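Local coordinates for putative lipoprotein (Clostridium difficile, PDB 4EXR), which is of unknown function but is a probable exported lipoprotein with two PepSY (peptidase propeptide and YPEB) domains that forms a dimer, at residues L59-Y64 / D85-K90; T65-D70 / E74-I79; D112-Q117 / T143-R148. All blocks are in the same frame, centred on the assembly; numbering follows the deposited sequence. Where two conformers were deposited one is given.

Interaction 1. Residues L59-Y64 / D85-K90; sequences LNKFVY and DVLEDK. With PO4 (phosphate ion), chain C; PO4 (phosphate ion), chain B.
Lys61 and Val63 meet Leu87 with no flat group between them. The flat groups serve other neighbours. The side chain of Phe62 leaves the backbone away from 85-90, and its ring packs edge-to-face with Phe30. The carboxylate of Glu88 reaches the chain C phosphate, where Glu88 OE2 lies 2.7 Å from O4. Oxygens that close suggest that one of the two acid groups carries a proton.

The contact between the segments is small. Val63 CG2 touches Leu87 CD1 at 3.8 Å. Lys61 meets Leu87 tip to tip, with Lys61 NZ 3.7 Å from Leu87 CD2. A bend at the last torsion of Lys61 (chi4 -85°) turns the ammonium group there. Its charge is met by a salt bridge to Asp80. The extended chain of Lys90 links the two phosphates. Lys90 NZ donates to O2 of the chain B phosphate at 2.8 Å and to O3 of the chain C phosphate, shared with Glu88, at 2.9 Å. Lys90 NZ also pairs with Glu92.

Strand 73-80 runs between the two strands, which explains the wide spacing of 8.5 Å between Val63 CA and Leu87 CA. Val63 and Leu87 both rest on Lys78, and Leu87 and Glu88 together face it in a classic beta bulge. Tyr64 packs on helix 34-44. Beyond, residues 88-90 pair antiparallel with a strand of the second subunit, so the sheet runs on across the dimer.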
loop_
_atom_site.group_PDB
_atom_site.type_symbol
_atom_site.label_atom_id
_atom_site.label_comp_id
_atom_site.label_asym_id
_atom_site.label_seq_id
_atom_site.Cartn_x
_atom_site.Cartn_y
_atom_site.Cartn_z
ATOM N N LEU A 59 -16.971 -0.015 -5.898
ATOM C CA LEU A 59 -18.195 -0.503 -5.261
ATOM C C LEU A 59 -19.221 0.617 -5.129
ATOM O O LEU A 59 -19.750 1.105 -6.130
ATOM C CB LEU A 59 -17.902 -1.137 -3.895
ATOM C CG LEU A 59 -16.801 -2.201 -3.886
ATOM C CD1 LEU A 59 -16.564 -2.721 -2.477
ATOM C CD2 LEU A 59 -17.138 -3.341 -4.837
ATOM N N ASN A 60 -19.492 1.032 -3.895
ATOM C CA ASN A 60 -20.480 2.076 -3.652
ATOM C C ASN A 60 -19.881 3.432 -3.284
ATOM O O ASN A 60 -20.552 4.270 -2.672
ATOM C CB ASN A 60 -21.489 1.623 -2.593
ATOM C CG ASN A 60 -22.477 0.603 -3.131
ATOM O OD1 ASN A 60 -22.816 0.615 -4.317
ATOM N ND2 ASN A 60 -22.945 -0.286 -2.261
ATOM N N LYS A 61 -18.622 3.643 -3.672
ATOM C CA LYS A 61 -17.936 4.909 -3.454
ATOM C C LYS A 61 -17.338 5.414 -4.767
ATOM O O LYS A 61 -17.000 4.628 -5.646
ATOM C CB LYS A 61 -16.783 4.727 -2.464
ATOM C CG LYS A 61 -17.160 4.469 -1.018
ATOM C CD LYS A 61 -15.911 4.058 -0.238
ATOM C CE LYS A 61 -16.118 4.110 1.275
ATOM N NZ LYS A 61 -15.882 5.481 1.818
ATOM N N PHE A 62 -17.200 6.728 -4.896
ATOM C CA PHE A 62 -16.354 7.274 -5.945
ATOM C C PHE A 62 -15.093 7.760 -5.272
ATOM O O PHE A 62 -15.131 8.363 -4.191
ATOM C CB PHE A 62 -17.061 8.372 -6.730
ATOM C CG PHE A 62 -18.272 7.880 -7.467
ATOM C CD1 PHE A 62 -19.508 7.825 -6.837
ATOM C CD2 PHE A 62 -18.166 7.417 -8.770
ATOM C CE1 PHE A 62 -20.625 7.350 -7.505
ATOM C CE2 PHE A 62 -19.292 6.938 -9.447
ATOM C CZ PHE A 62 -20.510 6.902 -8.811
ATOM N N VAL A 63 -13.967 7.470 -5.905
ATOM C CA VAL A 63 -12.686 7.595 -5.239
ATOM C C VAL A 63 -11.675 8.284 -6.148
ATOM O O VAL A 63 -11.474 7.865 -7.286
ATOM C CB VAL A 63 -12.154 6.185 -4.835
ATOM C CG1 VAL A 63 -10.764 6.266 -4.214
ATOM C CG2 VAL A 63 -13.139 5.492 -3.875
ATOM N N TYR A 64 -11.066 9.351 -5.636
ATOM C CA TYR A 64 -9.903 9.965 -6.262
ATOM C C TYR A 64 -8.674 9.197 -5.847
ATOM O O TYR A 64 -8.501 8.892 -4.664
ATOM C CB TYR A 64 -9.714 11.403 -5.771
ATOM C CG TYR A 64 -10.736 12.400 -6.265
ATOM C CD1 TYR A 64 -10.747 12.821 -7.598
ATOM C CD2 TYR A 64 -11.662 12.958 -5.387
ATOM C CE1 TYR A 64 -11.688 13.751 -8.044
ATOM C CE2 TYR A 64 -12.594 13.887 -5.818
ATOM C CZ TYR A 64 -12.608 14.279 -7.136
ATOM O OH TYR A 64 -13.546 15.206 -7.540
ATOM N N ASP A 85 -13.073 11.413 3.055
ATOM C CA ASP A 85 -12.352 10.427 3.873
ATOM C C ASP A 85 -11.124 9.901 3.130
ATOM O O ASP A 85 -11.215 9.562 1.953
ATOM C CB ASP A 85 -13.229 9.218 4.165
ATOM C CG ASP A 85 -14.405 9.545 5.063
ATOM O OD1 ASP A 85 -14.242 10.374 5.989
ATOM O OD2 ASP A 85 -15.495 8.967 4.834
ATOM N N VAL A 86 -9.997 9.802 3.828
ATOM C CA VAL A 86 -8.790 9.191 3.272
ATOM C C VAL A 86 -8.923 7.674 3.390
ATOM O O VAL A 86 -8.975 7.141 4.484
ATOM C CB VAL A 86 -7.530 9.673 4.017
ATOM C CG1 VAL A 86 -6.256 8.968 3.476
ATOM C CG2 VAL A 86 -7.396 11.181 3.891
ATOM N N LEU A 87 -9.015 6.985 2.260
ATOM C CA LEU A 87 -9.220 5.537 2.258
ATOM C C LEU A 87 -7.890 4.775 2.207
ATOM O O LEU A 87 -7.791 3.625 2.626
ATOM C CB LEU A 87 -10.043 5.154 1.043
ATOM C CG LEU A 87 -11.384 5.895 1.003
ATOM C CD1 LEU A 87 -12.150 5.525 -0.247
ATOM C CD2 LEU A 87 -12.184 5.595 2.271
ATOM N N GLU A 88 -6.882 5.420 1.659
ATOM C CA GLU A 88 -5.546 4.839 1.634
ATOM C C GLU A 88 -4.518 5.955 1.640
ATOM O O GLU A 88 -4.726 6.995 1.024
ATOM C CB GLU A 88 -5.343 3.931 0.418
ATOM C CG GLU A 88 -3.951 3.285 0.395
ATOM C CD GLU A 88 -3.697 2.376 -0.797
ATOM O OE1 GLU A 88 -4.524 2.334 -1.728
ATOM O OE2 GLU A 88 -2.645 1.702 -0.803
ATOM N N ASP A 89 -3.414 5.737 2.350
ATOM C CA ASP A 89 -2.290 6.665 2.331
ATOM C C ASP A 89 -1.036 5.793 2.379
ATOM O O ASP A 89 -0.723 5.204 3.415
ATOM C CB ASP A 89 -2.368 7.601 3.540
ATOM C CG ASP A 89 -1.267 8.653 3.558
ATOM O OD1 ASP A 89 -0.279 8.536 2.795
ATOM O OD2 ASP A 89 -1.380 9.597 4.368
ATOM N N LYS A 90 -0.344 5.697 1.249
ATOM C CA LYS A 90 0.745 4.741 1.113
ATOM C C LYS A 90 2.025 5.435 0.657
ATOM O O LYS A 90 2.013 6.194 -0.313
ATOM C CB LYS A 90 0.344 3.664 0.106
ATOM C CG LYS A 90 1.375 2.574 -0.117
ATOM C CD LYS A 90 0.945 1.723 -1.290
ATOM C CE LYS A 90 1.769 0.472 -1.427
ATOM N NZ LYS A 90 1.481 -0.194 -2.731
HETATM P P PO4 C . -2.337 -1.259 -3.046
HETATM O O1 PO4 C . -3.161 -1.739 -4.217
HETATM O O2 PO4 C . -2.985 -1.710 -1.759
HETATM O O3 PO4 C . -0.938 -1.812 -3.143
HETATM O O4 PO4 C . -2.292 0.238 -3.069
HETATM P P PO4 B . 1.235 -3.742 -0.892
HETATM O O1 PO4 B . 1.641 -5.160 -1.216
HETATM O O2 PO4 B . 1.994 -2.787 -1.783
HETATM O O3 PO4 B . -0.248 -3.574 -1.099
HETATM O O4 PO4 B . 1.583 -3.454 0.536
#

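Interaction 2. Residues T65-D70 / E74-I79; sequences TVEGVD and EYKMKI. With PO4 (phosphate ion), chain C.
Tyr75 and Asp70 close the more buried side of this strand pair. Tyr75 OH donates to Asp70 OD2 at 2.6 Å. The carboxylate oxygen lies at the ring edge, in its plane, while the OH meets the carboxylate from above. The two planes stand 87° apart. Asp70 CG sits between the backbone N and carbonyl carbon (chi1 59°), which turns the acid to the tyrosine. The Tyr75 ring also stacks on Tyr45 and touches Phe41 of helix 34-44. Val66 and Met77, a selenomethionine, pack on the same helix, and Val66 CG2 reaches Ile79 CD1 at 4.2 Å.

The face with Thr65, Glu67, Lys76 and Lys78 is more polar and partly open to solvent, though its aliphatic stems still touch. Glu67 and Lys76 run side by side, Glu67 CG 3.7 Å from Lys76 CG. Lys76 NZ donates to O4 of the chain C phosphate, probably from the crystallisation liquor. A water donates to Glu67 OE1 at 3.2 Å and more weakly to Glu74 OE1.

Between the faces, paired backbone bonds join Val66 with Met77 and Gly68 with Tyr75. The result is a regular antiparallel beta hairpin, with a helix against one face, as in the PepSY family.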
loop_
_atom_site.group_PDB
_atom_site.type_symbol
_atom_site.label_atom_id
_atom_site.label_comp_id
_atom_site.label_asym_id
_atom_site.label_seq_id
_atom_site.Cartn_x
_atom_site.Cartn_y
_atom_site.Cartn_z
ATOM N N THR A 65 -7.810 8.887 -6.811
ATOM C CA THR A 65 -6.494 8.349 -6.477
ATOM C C THR A 65 -5.494 9.396 -6.926
ATOM O O THR A 65 -5.529 9.812 -8.076
ATOM C CB THR A 65 -6.234 7.002 -7.186
ATOM O OG1 THR A 65 -7.246 6.065 -6.795
ATOM C CG2 THR A 65 -4.834 6.427 -6.835
ATOM N N VAL A 66 -4.648 9.852 -6.001
ATOM C CA VAL A 66 -3.639 10.860 -6.299
ATOM C C VAL A 66 -2.289 10.215 -6.029
ATOM O O VAL A 66 -2.063 9.673 -4.945
ATOM C CB VAL A 66 -3.769 12.097 -5.390
ATOM C CG1 VAL A 66 -2.862 13.230 -5.904
ATOM C CG2 VAL A 66 -5.225 12.566 -5.306
ATOM N N GLU A 67 -1.399 10.257 -7.016
ATOM C CA GLU A 67 -0.078 9.651 -6.852
ATOM C C GLU A 67 0.986 10.681 -7.141
ATOM O O GLU A 67 0.845 11.483 -8.057
ATOM C CB GLU A 67 0.078 8.449 -7.775
ATOM C CG GLU A 67 -1.019 7.391 -7.527
ATOM C CD GLU A 67 -1.040 6.266 -8.557
ATOM O OE1 GLU A 67 -0.216 5.330 -8.451
ATOM O OE2 GLU A 67 -1.902 6.317 -9.462
ATOM N N GLY A 68 2.047 10.666 -6.344
ATOM C CA GLY A 68 3.123 11.615 -6.546
ATOM C C GLY A 68 4.435 11.026 -6.086
ATOM O O GLY A 68 4.471 9.924 -5.539
ATOM N N VAL A 69 5.508 11.771 -6.303
ATOM C CA VAL A 69 6.842 11.313 -5.948
ATOM C C VAL A 69 7.674 12.478 -5.436
ATOM O O VAL A 69 7.425 13.645 -5.783
ATOM C CB VAL A 69 7.588 10.702 -7.170
ATOM C CG1 VAL A 69 6.833 9.491 -7.734
ATOM C CG2 VAL A 69 7.819 11.761 -8.266
ATOM N N ASP A 70 8.670 12.161 -4.616
ATOM C CA ASP A 70 9.733 13.112 -4.343
ATOM C C ASP A 70 11.057 12.470 -4.763
ATOM O O ASP A 70 11.073 11.628 -5.669
ATOM C CB ASP A 70 9.703 13.668 -2.903
ATOM C CG ASP A 70 9.828 12.591 -1.808
ATOM O OD1 ASP A 70 10.317 11.472 -2.055
ATOM O OD2 ASP A 70 9.451 12.893 -0.660
ATOM N N GLU A 74 7.599 7.165 -3.534
ATOM C CA GLU A 74 6.325 7.401 -4.194
ATOM C C GLU A 74 5.229 7.392 -3.146
ATOM O O GLU A 74 5.319 6.682 -2.136
ATOM C CB GLU A 74 6.031 6.360 -5.273
ATOM C CG GLU A 74 6.234 4.927 -4.854
ATOM C CD GLU A 74 6.056 3.977 -6.022
ATOM O OE1 GLU A 74 5.237 4.291 -6.912
ATOM O OE2 GLU A 74 6.742 2.931 -6.059
ATOM N N TYR A 75 4.199 8.188 -3.394
ATOM C CA TYR A 75 3.116 8.369 -2.436
ATOM C C TYR A 75 1.816 8.161 -3.182
ATOM O O TYR A 75 1.675 8.593 -4.326
ATOM C CB TYR A 75 3.119 9.788 -1.885
ATOM C CG TYR A 75 4.391 10.183 -1.200
ATOM C CD1 TYR A 75 4.667 9.750 0.092
ATOM C CD2 TYR A 75 5.327 10.997 -1.838
ATOM C CE1 TYR A 75 5.849 10.110 0.729
ATOM C CE2 TYR A 75 6.492 11.367 -1.204
ATOM C CZ TYR A 75 6.749 10.922 0.078
ATOM O OH TYR A 75 7.917 11.289 0.706
ATOM N N LYS A 76 0.867 7.490 -2.540
ATOM C CA LYS A 76 -0.428 7.273 -3.157
ATOM C C LYS A 76 -1.520 7.481 -2.132
ATOM O O LYS A 76 -1.481 6.926 -1.029
ATOM C CB LYS A 76 -0.539 5.880 -3.774
ATOM C CG LYS A 76 -1.909 5.624 -4.400
ATOM C CD LYS A 76 -1.962 4.321 -5.175
ATOM C CE LYS A 76 -1.862 3.126 -4.257
ATOM N NZ LYS A 76 -2.094 1.859 -5.007
HETATM N N MSE A 77 -2.478 8.328 -2.485
HETATM C CA MSE A 77 -3.598 8.564 -1.589
HETATM C C MSE A 77 -4.891 8.264 -2.315
HETATM O O MSE A 77 -5.041 8.578 -3.497
HETATM C CB MSE A 77 -3.627 10.007 -1.082
HETATM C CG MSE A 77 -2.485 10.366 -0.150
HETATM SE SE MSE A 77 -2.781 12.085 0.694
HETATM C CE MSE A 77 -4.258 11.616 1.864
ATOM N N LYS A 78 -5.817 7.655 -1.599
ATOM C CA LYS A 78 -7.183 7.493 -2.102
ATOM C C LYS A 78 -8.117 8.288 -1.212
ATOM O O LYS A 78 -8.046 8.194 0.010
ATOM C CB LYS A 78 -7.596 6.025 -2.151
ATOM C CG LYS A 78 -6.872 5.222 -3.229
ATOM C CD LYS A 78 -7.382 3.789 -3.258
ATOM C CE LYS A 78 -6.760 3.016 -4.408
ATOM N NZ LYS A 78 -6.854 1.545 -4.174
ATOM N N ILE A 79 -8.973 9.082 -1.845
ATOM C CA ILE A 79 -9.858 10.000 -1.150
ATOM C C ILE A 79 -11.277 9.816 -1.670
ATOM O O ILE A 79 -11.507 9.855 -2.883
ATOM C CB ILE A 79 -9.414 11.466 -1.405
ATOM C CG1 ILE A 79 -8.007 11.705 -0.845
ATOM C CG2 ILE A 79 -10.397 12.438 -0.775
ATOM C CD1 ILE A 79 -7.246 12.794 -1.575
HETATM P P PO4 C . -2.337 -1.259 -3.046
HETATM O O1 PO4 C . -3.161 -1.739 -4.217
HETATM O O2 PO4 C . -2.985 -1.710 -1.759
HETATM O O3 PO4 C . -0.938 -1.812 -3.143
HETATM O O4 PO4 C . -2.292 0.238 -3.069
HETATM O O HOH W 1 2.062 5.108 -6.240
HETATM O O HOH W 2 3.610 7.327 -7.470
#

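Interaction 3. Residues D112-Q117 / T143-R148; sequences DIMTPQ and TFYKIR
Tyr145 swings its ring toward the 112-117 segment because CG stands anti to its carbonyl carbon (chi1 -81°). From the other side, Ile113 CG1 (chi1 61°) and Met114 CG (chi1 71°) both lie between the backbone N and the carbonyl carbon. These turns bring Ile113 CD1 and Met114 CG up to the tyrosine.

The phenol is the centre of the contact. Its OH donates to the carbonyl oxygen of Met114, with Tyr145 OH 2.7 Å from Met114 O. That oxygen lies at the ring edge, near the ring plane. The donor is tilted out of the carbonyl plane. Three side chains pack near the ring. Met114 CG, of a selenomethionine, rests 3.8 Å from Tyr145 CE2. Pro116 CG comes to the other ortho carbon, Tyr145 CE1, at 4.0 Å. Ile113 CD1 approaches the hydroxyl, 3.7 Å from Tyr145 OH. Pro116 CD and N both lie 3.3 Å from Tyr145 OH, and the proline N has no hydrogen to share.

The contact lies within the second PepSY sequence region, where helix 116-126 packs over the antiparallel sheet. Tyr145 belongs to strand 142-151 and fastens that strand to the turn where the helix starts. Thr115 is the N-cap, and its side chain caps a backbone N in the first turn. Gln118 OE1 in return accepts from Thr115 N, a pattern that fits a capping box. Pro116 follows directly as the first helical residue.

Other groups also meet the tyrosine. Ala119 of the same helix and Leu136 of strand 130-139 touch its side chain. Tyr34 of helix 34-44 reaches Ile113, Pro116 and Tyr145 together, so the helix of the first PepSY region also packs against this corner. Met114 is further bound to Ser162 by a backbone hydrogen bond.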
loop_
_atom_site.group_PDB
_atom_site.type_symbol
_atom_site.label_atom_id
_atom_site.label_comp_id
_atom_site.label_asym_id
_atom_site.label_seq_id
_atom_site.Cartn_x
_atom_site.Cartn_y
_atom_site.Cartn_z
ATOM N N ASP A 112 -3.787 25.979 -14.766
ATOM C CA ASP A 112 -4.671 26.514 -15.805
ATOM C C ASP A 112 -5.289 25.454 -16.713
ATOM O O ASP A 112 -5.403 25.649 -17.920
ATOM C CB ASP A 112 -3.948 27.574 -16.641
ATOM C CG ASP A 112 -3.541 28.779 -15.817
ATOM O OD1 ASP A 112 -4.285 29.134 -14.876
ATOM O OD2 ASP A 112 -2.475 29.369 -16.104
ATOM N N ILE A 113 -5.694 24.325 -16.144
ATOM C CA ILE A 113 -6.289 23.299 -16.980
ATOM C C ILE A 113 -7.808 23.398 -16.901
ATOM O O ILE A 113 -8.361 24.015 -15.986
ATOM C CB ILE A 113 -5.843 21.888 -16.585
ATOM C CG1 ILE A 113 -6.266 21.562 -15.152
ATOM C CG2 ILE A 113 -4.317 21.721 -16.775
ATOM C CD1 ILE A 113 -5.977 20.117 -14.770
HETATM N N MSE A 114 -8.478 22.799 -17.868
HETATM C CA MSE A 114 -9.930 22.762 -17.841
HETATM C C MSE A 114 -10.397 21.762 -16.783
HETATM O O MSE A 114 -9.596 20.995 -16.248
HETATM C CB MSE A 114 -10.465 22.369 -19.211
HETATM C CG MSE A 114 -10.223 20.917 -19.568
HETATM SE SE MSE A 114 -10.980 20.539 -21.330
HETATM C CE MSE A 114 -10.126 22.012 -22.278
ATOM N N THR A 115 -11.693 21.773 -16.480
ATOM C CA THR A 115 -12.251 20.884 -15.466
ATOM C C THR A 115 -12.480 19.502 -16.053
ATOM O O THR A 115 -12.543 19.344 -17.267
ATOM C CB THR A 115 -13.601 21.412 -14.940
ATOM O OG1 THR A 115 -14.541 21.418 -16.015
ATOM C CG2 THR A 115 -13.447 22.824 -14.389
ATOM N N PRO A 116 -12.591 18.484 -15.187
ATOM C CA PRO A 116 -12.899 17.141 -15.677
ATOM C C PRO A 116 -14.231 17.110 -16.440
ATOM O O PRO A 116 -14.361 16.388 -17.430
ATOM C CB PRO A 116 -13.006 16.323 -14.387
ATOM C CG PRO A 116 -12.119 17.031 -13.416
ATOM C CD PRO A 116 -12.198 18.488 -13.765
ATOM N N GLN A 117 -15.200 17.893 -15.975
ATOM C CA GLN A 117 -16.495 18.009 -16.645
ATOM C C GLN A 117 -16.320 18.489 -18.088
ATOM O O GLN A 117 -16.849 17.890 -19.029
ATOM C CB GLN A 117 -17.376 18.983 -15.863
ATOM C CG GLN A 117 -18.637 19.403 -16.577
ATOM C CD GLN A 117 -19.834 18.590 -16.146
ATOM O OE1 GLN A 117 -19.740 17.375 -15.956
ATOM N NE2 GLN A 117 -20.972 19.259 -15.976
ATOM N N THR A 143 0.193 17.196 -20.916
ATOM C CA THR A 143 -0.694 16.682 -19.871
ATOM C C THR A 143 -2.099 16.617 -20.445
ATOM O O THR A 143 -2.637 17.614 -20.936
ATOM C CB THR A 143 -0.651 17.558 -18.599
ATOM O OG1 THR A 143 0.677 17.534 -18.066
ATOM C CG2 THR A 143 -1.643 17.048 -17.531
ATOM N N PHE A 144 -2.687 15.430 -20.405
ATOM C CA PHE A 144 -3.991 15.237 -21.001
ATOM C C PHE A 144 -4.949 14.560 -20.026
ATOM O O PHE A 144 -4.528 13.838 -19.117
ATOM C CB PHE A 144 -3.867 14.409 -22.289
ATOM C CG PHE A 144 -3.127 13.111 -22.101
ATOM C CD1 PHE A 144 -3.792 11.972 -21.673
ATOM C CD2 PHE A 144 -1.763 13.033 -22.343
ATOM C CE1 PHE A 144 -3.106 10.785 -21.478
ATOM C CE2 PHE A 144 -1.077 11.848 -22.158
ATOM C CZ PHE A 144 -1.751 10.719 -21.731
ATOM N N TYR A 145 -6.241 14.812 -20.216
ATOM C CA TYR A 145 -7.254 13.984 -19.587
ATOM C C TYR A 145 -7.395 12.732 -20.438
ATOM O O TYR A 145 -7.378 12.801 -21.666
ATOM C CB TYR A 145 -8.603 14.701 -19.543
ATOM C CG TYR A 145 -8.766 15.707 -18.419
ATOM C CD1 TYR A 145 -9.137 15.297 -17.142
ATOM C CD2 TYR A 145 -8.589 17.068 -18.650
ATOM C CE1 TYR A 145 -9.301 16.214 -16.116
ATOM C CE2 TYR A 145 -8.767 17.998 -17.630
ATOM C CZ TYR A 145 -9.122 17.560 -16.372
ATOM O OH TYR A 145 -9.281 18.477 -15.360
ATOM N N LYS A 146 -7.521 11.584 -19.790
ATOM C CA LYS A 146 -7.815 10.348 -20.492
ATOM C C LYS A 146 -9.193 9.917 -20.006
ATOM O O LYS A 146 -9.359 9.577 -18.837
ATOM C CB LYS A 146 -6.783 9.293 -20.135
ATOM C CG LYS A 146 -6.991 7.935 -20.799
ATOM C CD LYS A 146 -5.981 6.958 -20.222
ATOM C CE LYS A 146 -5.939 5.651 -20.975
ATOM N NZ LYS A 146 -4.863 4.767 -20.434
ATOM N N ILE A 147 -10.182 9.975 -20.891
ATOM C CA ILE A 147 -11.565 9.673 -20.526
ATOM C C ILE A 147 -11.938 8.274 -20.999
ATOM O O ILE A 147 -11.809 7.954 -22.182
ATOM C CB ILE A 147 -12.552 10.703 -21.140
ATOM C CG1 ILE A 147 -12.071 12.143 -20.880
ATOM C CG2 ILE A 147 -13.981 10.454 -20.637
ATOM C CD1 ILE A 147 -11.929 12.505 -19.419
ATOM N N ARG A 148 -12.394 7.439 -20.071
ATOM C CA ARG A 148 -12.816 6.087 -20.412
ATOM C C ARG A 148 -14.331 6.067 -20.662
ATOM O O ARG A 148 -15.111 6.442 -19.790
ATOM C CB ARG A 148 -12.443 5.110 -19.292
ATOM C CG ARG A 148 -13.165 3.773 -19.366
ATOM C CD ARG A 148 -12.736 2.980 -20.586
ATOM N NE ARG A 148 -11.312 2.655 -20.539
ATOM C CZ ARG A 148 -10.822 1.428 -20.382
ATOM N NH1 ARG A 148 -11.642 0.387 -20.269
ATOM N NH2 ARG A 148 -9.507 1.243 -20.352
#

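In the fold
From the N terminus, strand 61-69 takes part first. Interaction 2 closes a tight hairpin between 65-70 and 74-79. Interaction 1 closes a longer loop from 59-64 to 85-90, and interaction 2 lies within that span. The two touch where Leu87 and Lys90 pair with strand 73-80, and both reach one phosphate. Interaction 3 opens only after they have closed, at 112-117, and reaches strand 142-151. It stands on the opposite side of the chain's centre, about 20 Å from interaction 1 and 18 Å from interaction 2, centre to centre. Nothing crosses. All three reach one antiparallel sheet, which spans both PepSY regions; interaction 3 joins it to the start of helix 116-126.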